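Local coordinates for CT296 (Chlamydia trachomatis, PDB 3QH6), which is of unknown function but structurally resembles Fe(II) 2-oxoglutarate-dependent enzymes, at residues A[58-69]-A[92-103]. Sequence-based numbering, arbitrary orientation.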
loop_
_atom_site.group_PDB
_atom_site.type_symbol
_atom_site.label_atom_id
_atom_site.label_comp_id
_atom_site.label_asym_id
_atom_site.label_seq_id
_atom_site.Cartn_x
_atom_site.Cartn_y
_atom_site.Cartn_z
ATOM N N ARG A 58 -14.568 -7.780 -0.831
ATOM C CA ARG A 58 -13.166 -7.470 -0.562
ATOM C C ARG A 58 -12.796 -6.063 -1.055
ATOM O O ARG A 58 -11.653 -5.651 -0.945
ATOM C CB ARG A 58 -12.257 -8.518 -1.232
ATOM C CG ARG A 58 -12.165 -9.820 -0.432
ATOM C CD ARG A 58 -11.129 -10.799 -0.957
ATOM N NE ARG A 58 -11.533 -11.382 -2.232
ATOM C CZ ARG A 58 -10.966 -11.104 -3.406
ATOM N NH1 ARG A 58 -9.948 -10.251 -3.491
ATOM N NH2 ARG A 58 -11.421 -11.691 -4.508
ATOM N N GLU A 59 -13.770 -5.336 -1.598
ATOM C CA GLU A 59 -13.561 -3.966 -2.071
ATOM C C GLU A 59 -13.880 -2.921 -0.990
ATOM O O GLU A 59 -14.838 -3.061 -0.238
ATOM C CB GLU A 59 -14.473 -3.678 -3.267
ATOM C CG GLU A 59 -14.102 -4.387 -4.528
ATOM C CD GLU A 59 -15.100 -4.125 -5.639
ATOM O OE1 GLU A 59 -16.310 -4.320 -5.382
ATOM O OE2 GLU A 59 -14.678 -3.721 -6.751
ATOM N N ASN A 60 -13.069 -1.870 -0.938
ATOM C CA ASN A 60 -13.273 -0.753 -0.024
ATOM C C ASN A 60 -13.457 -1.231 1.404
ATOM O O ASN A 60 -14.412 -0.860 2.095
ATOM C CB ASN A 60 -14.439 0.108 -0.513
ATOM C CG ASN A 60 -14.169 0.686 -1.899
ATOM O OD1 ASN A 60 -13.013 0.947 -2.257
ATOM N ND2 ASN A 60 -15.227 0.860 -2.696
ATOM N N VAL A 61 -12.531 -2.061 1.860
ATOM C CA VAL A 61 -12.619 -2.549 3.243
ATOM C C VAL A 61 -12.343 -1.447 4.284
ATOM O O VAL A 61 -12.665 -1.622 5.454
ATOM C CB VAL A 61 -11.711 -3.771 3.478
ATOM C CG1 VAL A 61 -12.191 -4.937 2.605
ATOM C CG2 VAL A 61 -10.241 -3.433 3.199
ATOM N N HIS A 62 -11.793 -0.303 3.869
ATOM C CA HIS A 62 -11.652 0.806 4.806
ATOM C C HIS A 62 -13.000 1.334 5.274
ATOM O O HIS A 62 -13.078 1.974 6.326
ATOM C CB HIS A 62 -10.832 1.964 4.264
ATOM C CG HIS A 62 -11.511 2.751 3.189
ATOM N ND1 HIS A 62 -11.581 2.315 1.878
ATOM C CD2 HIS A 62 -12.132 3.951 3.220
ATOM C CE1 HIS A 62 -12.221 3.215 1.154
ATOM N NE2 HIS A 62 -12.581 4.209 1.947
ATOM N N ARG A 63 -14.070 1.099 4.515
ATOM C CA ARG A 63 -15.393 1.552 4.981
ATOM C C ARG A 63 -15.896 0.684 6.143
ATOM O O ARG A 63 -16.872 1.023 6.826
ATOM C CB ARG A 63 -16.407 1.509 3.824
ATOM C CG ARG A 63 -16.139 2.512 2.717
ATOM C CD ARG A 63 -17.215 2.410 1.629
ATOM N NE ARG A 63 -18.523 2.871 2.112
ATOM C CZ ARG A 63 -18.930 4.144 2.088
ATOM N NH1 ARG A 63 -18.137 5.092 1.600
ATOM N NH2 ARG A 63 -20.135 4.479 2.546
ATOM N N THR A 64 -15.221 -0.436 6.383
ATOM C CA THR A 64 -15.715 -1.371 7.399
ATOM C C THR A 64 -14.798 -1.540 8.588
ATOM O O THR A 64 -15.253 -1.906 9.681
ATOM C CB THR A 64 -15.977 -2.744 6.789
ATOM O OG1 THR A 64 -17.035 -2.619 5.822
ATOM C CG2 THR A 64 -16.389 -3.743 7.877
ATOM N N LEU A 65 -13.517 -1.274 8.393
ATOM C CA LEU A 65 -12.520 -1.463 9.458
ATOM C C LEU A 65 -11.657 -0.214 9.606
ATOM O O LEU A 65 -11.095 0.260 8.614
ATOM C CB LEU A 65 -11.588 -2.627 9.078
ATOM C CG LEU A 65 -12.252 -3.967 8.777
ATOM C CD1 LEU A 65 -11.199 -5.046 8.580
ATOM C CD2 LEU A 65 -13.192 -4.336 9.917
ATOM N N PRO A 66 -11.467 0.279 10.849
ATOM C CA PRO A 66 -10.714 1.517 11.018
ATOM C C PRO A 66 -9.218 1.302 10.786
ATOM O O PRO A 66 -8.498 2.272 10.530
ATOM C CB PRO A 66 -11.014 1.903 12.472
ATOM C CG PRO A 66 -11.217 0.598 13.149
ATOM C CD PRO A 66 -11.972 -0.229 12.135
ATOM N N GLY A 67 -8.767 0.050 10.828
ATOM C CA GLY A 67 -7.351 -0.262 10.698
ATOM C C GLY A 67 -6.742 0.183 9.376
ATOM O O GLY A 67 -5.541 0.446 9.324
ATOM N N VAL A 68 -7.547 0.296 8.321
ATOM C CA VAL A 68 -6.990 0.694 7.035
ATOM C C VAL A 68 -6.579 2.140 7.091
ATOM O O VAL A 68 -5.446 2.455 6.827
ATOM C CB VAL A 68 -7.971 0.518 5.861
ATOM C CG1 VAL A 68 -7.262 0.947 4.548
ATOM C CG2 VAL A 68 -8.450 -0.911 5.809
ATOM N N GLN A 69 -7.491 3.040 7.449
ATOM C CA GLN A 69 -7.097 4.440 7.441
ATOM C C GLN A 69 -6.088 4.668 8.536
ATOM O O GLN A 69 -5.325 5.587 8.459
ATOM C CB GLN A 69 -8.293 5.397 7.619
ATOM C CG GLN A 69 -9.147 5.604 6.346
ATOM C CD GLN A 69 -8.551 6.623 5.351
ATOM O OE1 GLN A 69 -7.327 6.788 5.234
ATOM N NE2 GLN A 69 -9.430 7.284 4.605
ATOM N N LEU A 92 -6.901 8.560 0.426
ATOM C CA LEU A 92 -7.367 7.226 0.076
ATOM C C LEU A 92 -8.782 7.308 -0.484
ATOM O O LEU A 92 -9.657 7.868 0.169
ATOM C CB LEU A 92 -7.340 6.328 1.322
ATOM C CG LEU A 92 -7.777 4.887 1.091
ATOM C CD1 LEU A 92 -6.739 4.139 0.310
ATOM C CD2 LEU A 92 -8.035 4.166 2.439
ATOM N N VAL A 93 -9.013 6.748 -1.677
ATOM C CA VAL A 93 -10.335 6.796 -2.316
ATOM C C VAL A 93 -10.914 5.391 -2.545
ATOM O O VAL A 93 -12.130 5.220 -2.591
ATOM C CB VAL A 93 -10.310 7.591 -3.655
ATOM C CG1 VAL A 93 -10.023 9.072 -3.373
ATOM C CG2 VAL A 93 -9.281 6.988 -4.684
ATOM N N ARG A 94 -10.055 4.389 -2.702
ATOM C CA ARG A 94 -10.530 3.028 -2.966
ATOM C C ARG A 94 -9.530 2.055 -2.401
ATOM O O ARG A 94 -8.353 2.396 -2.270
ATOM C CB ARG A 94 -10.634 2.781 -4.487
ATOM C CG ARG A 94 -11.774 3.557 -5.156
ATOM C CD ARG A 94 -11.814 3.268 -6.684
ATOM N NE ARG A 94 -10.668 3.843 -7.376
ATOM C CZ ARG A 94 -10.557 5.135 -7.679
ATOM N NH1 ARG A 94 -11.517 5.974 -7.325
ATOM N NH2 ARG A 94 -9.488 5.597 -8.323
ATOM N N ASP A 95 -9.963 0.839 -2.078
ATOM C CA ASP A 95 -8.990 -0.189 -1.723
ATOM C C ASP A 95 -9.486 -1.590 -2.118
ATOM O O ASP A 95 -10.637 -1.764 -2.495
ATOM C CB ASP A 95 -8.637 -0.084 -0.239
ATOM C CG ASP A 95 -9.684 -0.663 0.648
ATOM O OD1 ASP A 95 -10.126 -1.800 0.374
ATOM O OD2 ASP A 95 -10.061 0.024 1.614
ATOM N N LEU A 96 -8.613 -2.582 -2.077
ATOM C CA LEU A 96 -9.045 -3.944 -2.387
ATOM C C LEU A 96 -8.154 -4.887 -1.615
ATOM O O LEU A 96 -6.931 -4.789 -1.683
ATOM C CB LEU A 96 -8.919 -4.233 -3.895
ATOM C CG LEU A 96 -9.335 -5.625 -4.400
ATOM C CD1 LEU A 96 -10.833 -5.864 -4.307
ATOM C CD2 LEU A 96 -8.884 -5.853 -5.842
ATOM N N TRP A 97 -8.750 -5.815 -0.891
ATOM C CA TRP A 97 -7.964 -6.814 -0.184
ATOM C C TRP A 97 -7.785 -7.998 -1.119
ATOM O O TRP A 97 -8.761 -8.588 -1.546
ATOM C CB TRP A 97 -8.742 -7.234 1.053
ATOM C CG TRP A 97 -8.056 -8.292 1.853
ATOM C CD1 TRP A 97 -6.731 -8.404 2.095
ATOM C CD2 TRP A 97 -8.695 -9.379 2.533
ATOM N NE1 TRP A 97 -6.493 -9.516 2.903
ATOM C CE2 TRP A 97 -7.689 -10.124 3.174
ATOM C CE3 TRP A 97 -10.026 -9.795 2.653
ATOM C CZ2 TRP A 97 -7.969 -11.264 3.919
ATOM C CZ3 TRP A 97 -10.303 -10.924 3.386
ATOM C CH2 TRP A 97 -9.273 -11.650 4.016
ATOM N N VAL A 98 -6.550 -8.343 -1.466
ATOM C CA VAL A 98 -6.332 -9.339 -2.528
ATOM C C VAL A 98 -5.541 -10.540 -1.997
ATOM O O VAL A 98 -4.666 -10.393 -1.134
ATOM C CB VAL A 98 -5.591 -8.743 -3.746
ATOM C CG1 VAL A 98 -6.434 -7.657 -4.433
ATOM C CG2 VAL A 98 -4.258 -8.188 -3.340
ATOM N N GLN A 99 -5.877 -11.722 -2.508
ATOM C CA GLN A 99 -5.123 -12.945 -2.235
ATOM C C GLN A 99 -4.009 -13.168 -3.294
ATOM O O GLN A 99 -2.968 -13.752 -3.002
ATOM C CB GLN A 99 -6.089 -14.143 -2.201
ATOM C CG GLN A 99 -5.459 -15.485 -2.526
ATOM C CD GLN A 99 -4.236 -15.781 -1.679
ATOM O OE1 GLN A 99 -4.252 -15.602 -0.458
ATOM N NE2 GLN A 99 -3.160 -16.225 -2.326
ATOM N N LYS A 100 -4.230 -12.693 -4.513
ATOM C CA LYS A 100 -3.325 -12.956 -5.650
ATOM C C LYS A 100 -3.041 -11.657 -6.405
ATOM O O LYS A 100 -3.918 -10.791 -6.497
ATOM C CB LYS A 100 -3.989 -13.947 -6.610
ATOM C CG LYS A 100 -4.762 -15.062 -5.922
ATOM C CD LYS A 100 -5.351 -16.045 -6.920
ATOM C CE LYS A 100 -5.631 -17.393 -6.266
ATOM N NZ LYS A 100 -4.376 -18.063 -5.819
ATOM N N GLN A 101 -1.855 -11.520 -6.993
ATOM C CA GLN A 101 -1.506 -10.242 -7.615
ATOM C C GLN A 101 -2.315 -9.983 -8.885
ATOM O O GLN A 101 -2.455 -8.836 -9.304
ATOM C CB GLN A 101 -0.004 -10.112 -7.889
ATOM C CG GLN A 101 0.530 -10.864 -9.078
ATOM C CD GLN A 101 1.899 -10.342 -9.489
ATOM O OE1 GLN A 101 2.859 -10.421 -8.722
ATOM N NE2 GLN A 101 1.983 -9.770 -10.689
ATOM N N GLU A 102 -2.858 -11.047 -9.476
ATOM C CA GLU A 102 -3.637 -10.945 -10.693
ATOM C C GLU A 102 -4.929 -10.171 -10.456
ATOM O O GLU A 102 -5.605 -9.747 -11.404
ATOM C CB GLU A 102 -3.970 -12.349 -11.208
ATOM C CG GLU A 102 -2.773 -13.107 -11.794
ATOM C CD GLU A 102 -1.838 -13.693 -10.731
ATOM O OE1 GLU A 102 -2.253 -13.837 -9.557
ATOM O OE2 GLU A 102 -0.678 -14.010 -11.072
ATOM N N GLU A 103 -5.270 -9.989 -9.182
ATOM C CA GLU A 103 -6.533 -9.352 -8.804
ATOM C C GLU A 103 -6.383 -7.832 -8.824
ATOM O O GLU A 103 -7.364 -7.076 -8.790
ATOM C CB GLU A 103 -6.970 -9.875 -7.424
ATOM C CG GLU A 103 -7.498 -11.319 -7.488
ATOM C CD GLU A 103 -7.737 -11.946 -6.127
ATOM O OE1 GLU A 103 -7.161 -11.468 -5.124
ATOM O OE2 GLU A 103 -8.507 -12.929 -6.063
HETATM O O HOH W 1 -6.327 9.065 3.272
HETATM O O HOH W 2 -9.720 9.423 2.501
#
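Arg58 meets Trp97 through both its backbone and its side chain. Trp97 N donates to Arg58 O (2.9 Å), while CG and CD of the arginine lie against Trp97 CE3 and the chain, bent at chi3 (-70°), turns NH1 back to Trp97 O at 2.8 Å. That oxygen lies within 5° of the guanidinium plane. NH1 also forms a long salt bridge, 3.5 Å, to OE1 of Glu103, whose carboxylate plane is tilted only modestly from that of the guanidinium; the same OE1 accepts from Gln99 N and Lys100 N, tying the side chain to the turn after the strand. Glu59 lays CG against CD1 of Leu96. At Asn60 the link is reciprocal: its N reaches Asp95 O, and its OD1 accepts from Asp95 N, so a side-chain amide takes over a backbone role. Residues 58-60 thus add a single antiparallel bridge, with Glu59 and Leu96 the non-hydrogen-bonded pair between the bonds Trp97 N to Arg58 O and Asn60 N to Asp95 O, to the outermost strand 91-98, which pairs along its other edge with strand 145-151 in the five-stranded antiparallel sheet of a chain whose family belongs to the cupin clan. Beyond the bridge, the Asp95 carboxylate grips the start of the 3-10 turn. OD1 receives Val61 N at 2.8 Å on its syn side, and OD2 takes His62 N on its syn lone pair. ND1 of His62 reaches OD2 as well, at 2.8 Å, in the imidazole plane but from above the carboxylate, the two planes being 72° apart. Leu92 CD2 sits over one face of the His62 ring, a CH-pi contact, and also touches Val68 CG1. Gln69 rests its amide on Leu92, with two waters bridging that amide to Leu92 N and O.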